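Local coordinates for protein BB1 (Synthetic construct, PDB 6D0T) that is a de novo designed eight-stranded antiparallel beta-barrel, probably a scaffold toward barrels that activate a fluorescent dye, at residues 11-17 against 103-109. Numbering follows the deposited sequence. Where two conformers were deposited one is given.
Sequences TWEFRFR and SGEFRRQ
With CG of W12 beside the backbone N (chi1 -55°) and CG of R108 anti to its own N (chi1 -168°), indole and arginine chain meet at one end of the seam where the first and last strands close an antiparallel beta-barrel. The arrangement is a tryptophan corner, as in lipocalins. R108 CB sits over the six-membered ring of W12, 3.8 Å from its centroid, and the guanidinium, its plane turned 48° from the indole, brings CZ to 3.4 Å from W12 CZ2. W12 NE1 hydrogen-bonds F8 O and R108 NH2 donates to Y7 O, so the pair ties the chain before the barrel to its last strand; R108 NE also holds P87 O, after strand 77-86. Were W12 an alanine, the R108 chain would probably lose its flat support and F8 O its indole donor.

Further along the barrel interior, W12 CE3 packs 3.5 Å from F106 CB, and F16 turns its edge to the face of F106 in an offset edge-to-face pair, CZ to CZ 3.8 Å. Opposite F16 lies G104, where a side-chain carbon would collide with F16 CD1 and R15 O. On the outer face R107 NH1 makes a salt bridge to E105 OE2 from the syn side but out of the carboxylate plane. Paired backbone bonds join E13 to R107, R15 to E105 and R17 to S103; beyond them a water accepts from T11 N and donates to Q109 O at 2.8 Å.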
ATOM      1  N   THR A  11       2.580  11.723  -0.878  1.00 13.58           N
ATOM      2  CA  THR A  11       3.762  10.864  -0.874  1.00 12.91           C
ATOM      3  C   THR A  11       3.888  10.176   0.476  1.00 12.41           C
ATOM      4  O   THR A  11       3.773  10.819   1.516  1.00 13.94           O
ATOM      5  CB  THR A  11       5.008  11.683  -1.157  1.00 15.71           C
ATOM      6  OG1 THR A  11       4.848  12.325  -2.416  1.00 20.09           O
ATOM      7  CG2 THR A  11       6.250  10.794  -1.211  1.00 19.14           C
ATOM      8  N   TRP A  12       4.127   8.862   0.450  1.00 12.13           N
ATOM      9  CA  TRP A  12       4.186   8.052   1.646  1.00 12.55           C
ATOM     10  C   TRP A  12       5.395   7.137   1.568  1.00 12.80           C
ATOM     11  O   TRP A  12       5.760   6.672   0.489  1.00 16.78           O
ATOM     12  CB  TRP A  12       2.965   7.167   1.813  1.00 12.98           C
ATOM     13  CG  TRP A  12       1.619   7.879   1.801  1.00 12.41           C
ATOM     14  CD1 TRP A  12       0.984   8.446   0.710  1.00 12.13           C
ATOM     15  CD2 TRP A  12       0.726   8.023   2.900  1.00 10.81           C
ATOM     16  NE1 TRP A  12      -0.230   8.948   1.088  1.00 11.35           N
ATOM     17  CE2 TRP A  12      -0.409   8.702   2.435  1.00 11.97           C
ATOM     18  CE3 TRP A  12       0.784   7.660   4.248  1.00 10.56           C
ATOM     19  CZ2 TRP A  12      -1.480   9.006   3.257  1.00 12.06           C
ATOM     20  CZ3 TRP A  12      -0.289   7.963   5.065  1.00 13.14           C
ATOM     21  CH2 TRP A  12      -1.405   8.628   4.571  1.00 13.02           C
ATOM     22  N   GLU A  13       6.005   6.883   2.720  1.00 12.93           N
ATOM     23  CA  GLU A  13       6.954   5.796   2.865  1.00 15.66           C
ATOM     24  C   GLU A  13       6.191   4.572   3.326  1.00 14.79           C
ATOM     25  O   GLU A  13       5.203   4.685   4.063  1.00 16.90           O
ATOM     26  CB  GLU A  13       8.058   6.180   3.847  1.00 25.56           C
ATOM     27  CG  GLU A  13       8.954   7.260   3.243  1.00 42.02           C
ATOM     28  CD  GLU A  13      10.208   7.535   4.049  1.00 57.52           C
ATOM     29  OE1 GLU A  13      10.309   7.041   5.196  1.00 62.34           O
ATOM     30  OE2 GLU A  13      11.096   8.244   3.525  1.00 63.39           O
ATOM     31  N   PHE A  14       6.643   3.396   2.898  1.00 13.40           N
ATOM     32  CA  PHE A  14       6.009   2.166   3.339  1.00 13.26           C
ATOM     33  C   PHE A  14       7.015   1.137   3.825  1.00 14.45           C
ATOM     34  O   PHE A  14       8.201   1.149   3.450  1.00 13.66           O
ATOM     35  CB  PHE A  14       5.128   1.537   2.237  1.00 13.27           C
ATOM     36  CG  PHE A  14       5.890   0.872   1.099  1.00 12.78           C
ATOM     37  CD1 PHE A  14       6.190  -0.477   1.144  1.00 12.41           C
ATOM     38  CD2 PHE A  14       6.205   1.579  -0.041  1.00 17.66           C
ATOM     39  CE1 PHE A  14       6.821  -1.104   0.082  1.00 13.72           C
ATOM     40  CE2 PHE A  14       6.847   0.952  -1.116  1.00 17.10           C
ATOM     41  CZ  PHE A  14       7.144  -0.371  -1.057  1.00 14.77           C
ATOM     42  N   ARG A  15       6.535   0.276   4.723  0.51 13.98           N
ATOM     43  CA  ARG A  15       7.275  -0.900   5.165  0.51 14.84           C
ATOM     44  C   ARG A  15       6.262  -2.020   5.313  0.51 14.23           C
ATOM     45  O   ARG A  15       5.272  -1.861   6.032  0.51 15.59           O
ATOM     46  CB  ARG A  15       8.008  -0.671   6.488  0.51 20.47           C
ATOM     47  CG  ARG A  15       8.869  -1.868   6.903  0.51 28.83           C
ATOM     48  CD  ARG A  15       8.168  -2.807   7.885  0.51 39.27           C
ATOM     49  NE  ARG A  15       8.264  -2.299   9.251  0.51 49.43           N
ATOM     50  CZ  ARG A  15       9.271  -2.554  10.082  0.51 57.04           C
ATOM     51  NH1 ARG A  15       9.266  -2.025  11.294  0.51 61.75           N
ATOM     52  NH2 ARG A  15      10.282  -3.333   9.714  0.51 58.65           N
ATOM     53  N   PHE A  16       6.488  -3.122   4.612  1.00 13.76           N
ATOM     54  CA  PHE A  16       5.621  -4.295   4.674  1.00 15.31           C
ATOM     55  C   PHE A  16       6.463  -5.484   5.123  1.00 15.46           C
ATOM     56  O   PHE A  16       7.578  -5.666   4.632  1.00 18.17           O
ATOM     57  CB  PHE A  16       5.001  -4.651   3.317  1.00 16.50           C
ATOM     58  CG  PHE A  16       4.221  -3.542   2.636  1.00 14.70           C
ATOM     59  CD1 PHE A  16       3.556  -2.547   3.337  1.00 13.27           C
ATOM     60  CD2 PHE A  16       4.107  -3.563   1.259  1.00 16.60           C
ATOM     61  CE1 PHE A  16       2.821  -1.590   2.663  1.00 14.37           C
ATOM     62  CE2 PHE A  16       3.380  -2.620   0.597  1.00 17.01           C
ATOM     63  CZ  PHE A  16       2.736  -1.614   1.320  1.00 14.80           C
ATOM     64  N   ARG A  17       5.931  -6.320   6.010  1.00 14.93           N
ATOM     65  CA  ARG A  17       6.690  -7.454   6.513  1.00 14.59           C
ATOM     66  C   ARG A  17       5.784  -8.667   6.669  1.00 16.95           C
ATOM     67  O   ARG A  17       4.661  -8.566   7.159  1.00 15.92           O
ATOM     68  CB  ARG A  17       7.359  -7.130   7.844  1.00 16.74           C
ATOM     69  CG  ARG A  17       8.303  -8.213   8.345  1.00 19.61           C
ATOM     70  CD  ARG A  17       8.892  -7.811   9.674  1.00 22.47           C
ATOM     71  NE  ARG A  17       9.752  -8.859  10.221  1.00 25.18           N
ATOM     72  CZ  ARG A  17      11.084  -8.891  10.132  1.00 32.07           C
ATOM     73  NH1 ARG A  17      11.765  -7.927   9.502  1.00 33.97           N
ATOM     74  NH2 ARG A  17      11.742  -9.899  10.675  1.00 35.46           N
ATOM     75  N   SER A 103       1.729  -7.673   7.149  1.00 14.71           N
ATOM     76  CA  SER A 103       1.241  -6.441   7.747  0.68 14.76           C
ATOM     77  C   SER A 103       2.255  -5.343   7.459  1.00 13.48           C
ATOM     78  O   SER A 103       3.391  -5.609   7.070  1.00 15.76           O
ATOM     79  CB  SER A 103       0.999  -6.549   9.246  0.68 19.60           C
ATOM     80  OG  SER A 103       2.158  -6.935   9.919  0.68 21.69           O
ATOM     81  N   GLY A 104       1.830  -4.105   7.630  1.00 12.81           N
ATOM     82  CA  GLY A 104       2.710  -3.017   7.241  1.00 12.02           C
ATOM     83  C   GLY A 104       2.080  -1.676   7.518  1.00 12.02           C
ATOM     84  O   GLY A 104       0.996  -1.567   8.106  1.00 12.49           O
ATOM     85  N   GLU A 105       2.802  -0.639   7.109  1.00 11.80           N
ATOM     86  CA  GLU A 105       2.406   0.727   7.400  1.00 13.27           C
ATOM     87  C   GLU A 105       2.815   1.639   6.256  1.00 13.25           C
ATOM     88  O   GLU A 105       3.858   1.436   5.635  1.00 14.65           O
ATOM     89  CB  GLU A 105       3.039   1.200   8.702  1.00 20.78           C
ATOM     90  CG  GLU A 105       2.446   2.501   9.194  1.00 32.53           C
ATOM     91  CD  GLU A 105       3.242   3.134  10.331  1.00 42.71           C
ATOM     92  OE1 GLU A 105       4.316   2.604  10.701  1.00 43.79           O
ATOM     93  OE2 GLU A 105       2.783   4.178  10.843  1.00 45.90           O
ATOM     94  N   PHE A 106       1.949   2.618   5.975  1.00 11.20           N
ATOM     95  CA  PHE A 106       2.262   3.815   5.190  1.00 12.43           C
ATOM     96  C   PHE A 106       2.398   4.990   6.151  1.00 12.21           C
ATOM     97  O   PHE A 106       1.525   5.193   7.023  1.00 14.25           O
ATOM     98  CB  PHE A 106       1.150   4.155   4.186  1.00 11.56           C
ATOM     99  CG  PHE A 106       0.952   3.187   3.076  1.00 13.75           C
ATOM    100  CD1 PHE A 106       1.813   3.139   2.011  1.00 18.11           C
ATOM    101  CD2 PHE A 106      -0.172   2.382   3.046  1.00 19.56           C
ATOM    102  CE1 PHE A 106       1.583   2.260   0.943  1.00 18.99           C
ATOM    103  CE2 PHE A 106      -0.396   1.511   1.999  1.00 21.39           C
ATOM    104  CZ  PHE A 106       0.496   1.457   0.935  1.00 20.19           C
ATOM    105  N   ARG A 107       3.444   5.789   5.967  1.00 11.80           N
ATOM    106  CA  ARG A 107       3.731   6.977   6.769  1.00 13.35           C
ATOM    107  C   ARG A 107       3.851   8.173   5.825  1.00 12.53           C
ATOM    108  O   ARG A 107       4.684   8.173   4.903  1.00 14.82           O
ATOM    109  CB  ARG A 107       5.001   6.766   7.592  1.00 19.77           C
ATOM    110  CG  ARG A 107       4.890   5.494   8.446  1.00 31.96           C
ATOM    111  CD  ARG A 107       6.146   5.209   9.268  1.00 43.71           C
ATOM    112  NE  ARG A 107       6.535   6.366  10.066  1.00 54.26           N
ATOM    113  CZ  ARG A 107       6.013   6.679  11.250  1.00 60.40           C
ATOM    114  NH1 ARG A 107       5.059   5.926  11.787  1.00 61.30           N
ATOM    115  NH2 ARG A 107       6.446   7.753  11.893  1.00 61.82           N
ATOM    116  N   ARG A 108       2.993   9.179   6.035  1.00 13.93           N
ATOM    117  CA  ARG A 108       2.917  10.309   5.119  1.00 13.81           C
ATOM    118  C   ARG A 108       4.162  11.166   5.244  1.00 15.29           C
ATOM    119  O   ARG A 108       4.634  11.438   6.353  1.00 17.15           O
ATOM    120  CB  ARG A 108       1.656  11.140   5.420  1.00 15.00           C
ATOM    121  CG  ARG A 108       1.320  12.162   4.365  1.00 16.43           C
ATOM    122  CD  ARG A 108       0.269  13.131   4.838  1.00 15.55           C
ATOM    123  NE  ARG A 108      -1.013  12.519   5.160  1.00 12.90           N
ATOM    124  CZ  ARG A 108      -1.955  12.192   4.279  1.00 13.15           C
ATOM    125  NH1 ARG A 108      -1.782  12.392   2.970  1.00 11.90           N
ATOM    126  NH2 ARG A 108      -3.092  11.691   4.741  1.00 12.43           N
ATOM    127  N   GLN A 109       4.704  11.579   4.089  1.00 18.70           N
ATOM    128  CA  GLN A 109       5.869  12.447   4.015  1.00 31.26           C
ATOM    129  C   GLN A 109       5.447  13.839   3.567  1.00 49.96           C
ATOM    130  O   GLN A 109       4.299  14.080   3.192  1.00 50.48           O
ATOM    131  CB  GLN A 109       6.907  11.886   3.034  1.00 31.81           C
ATOM    132  CG  GLN A 109       7.330  10.468   3.318  1.00 35.41           C
ATOM    133  CD  GLN A 109       7.853  10.292   4.728  1.00 38.17           C
ATOM    134  OE1 GLN A 109       7.339   9.473   5.514  1.00 38.26           O
ATOM    135  NE2 GLN A 109       8.883  11.067   5.068  1.00 39.70           N
TER
HETATM  136  O   HOH W   1       2.656  14.022   0.947  0.94 18.79           O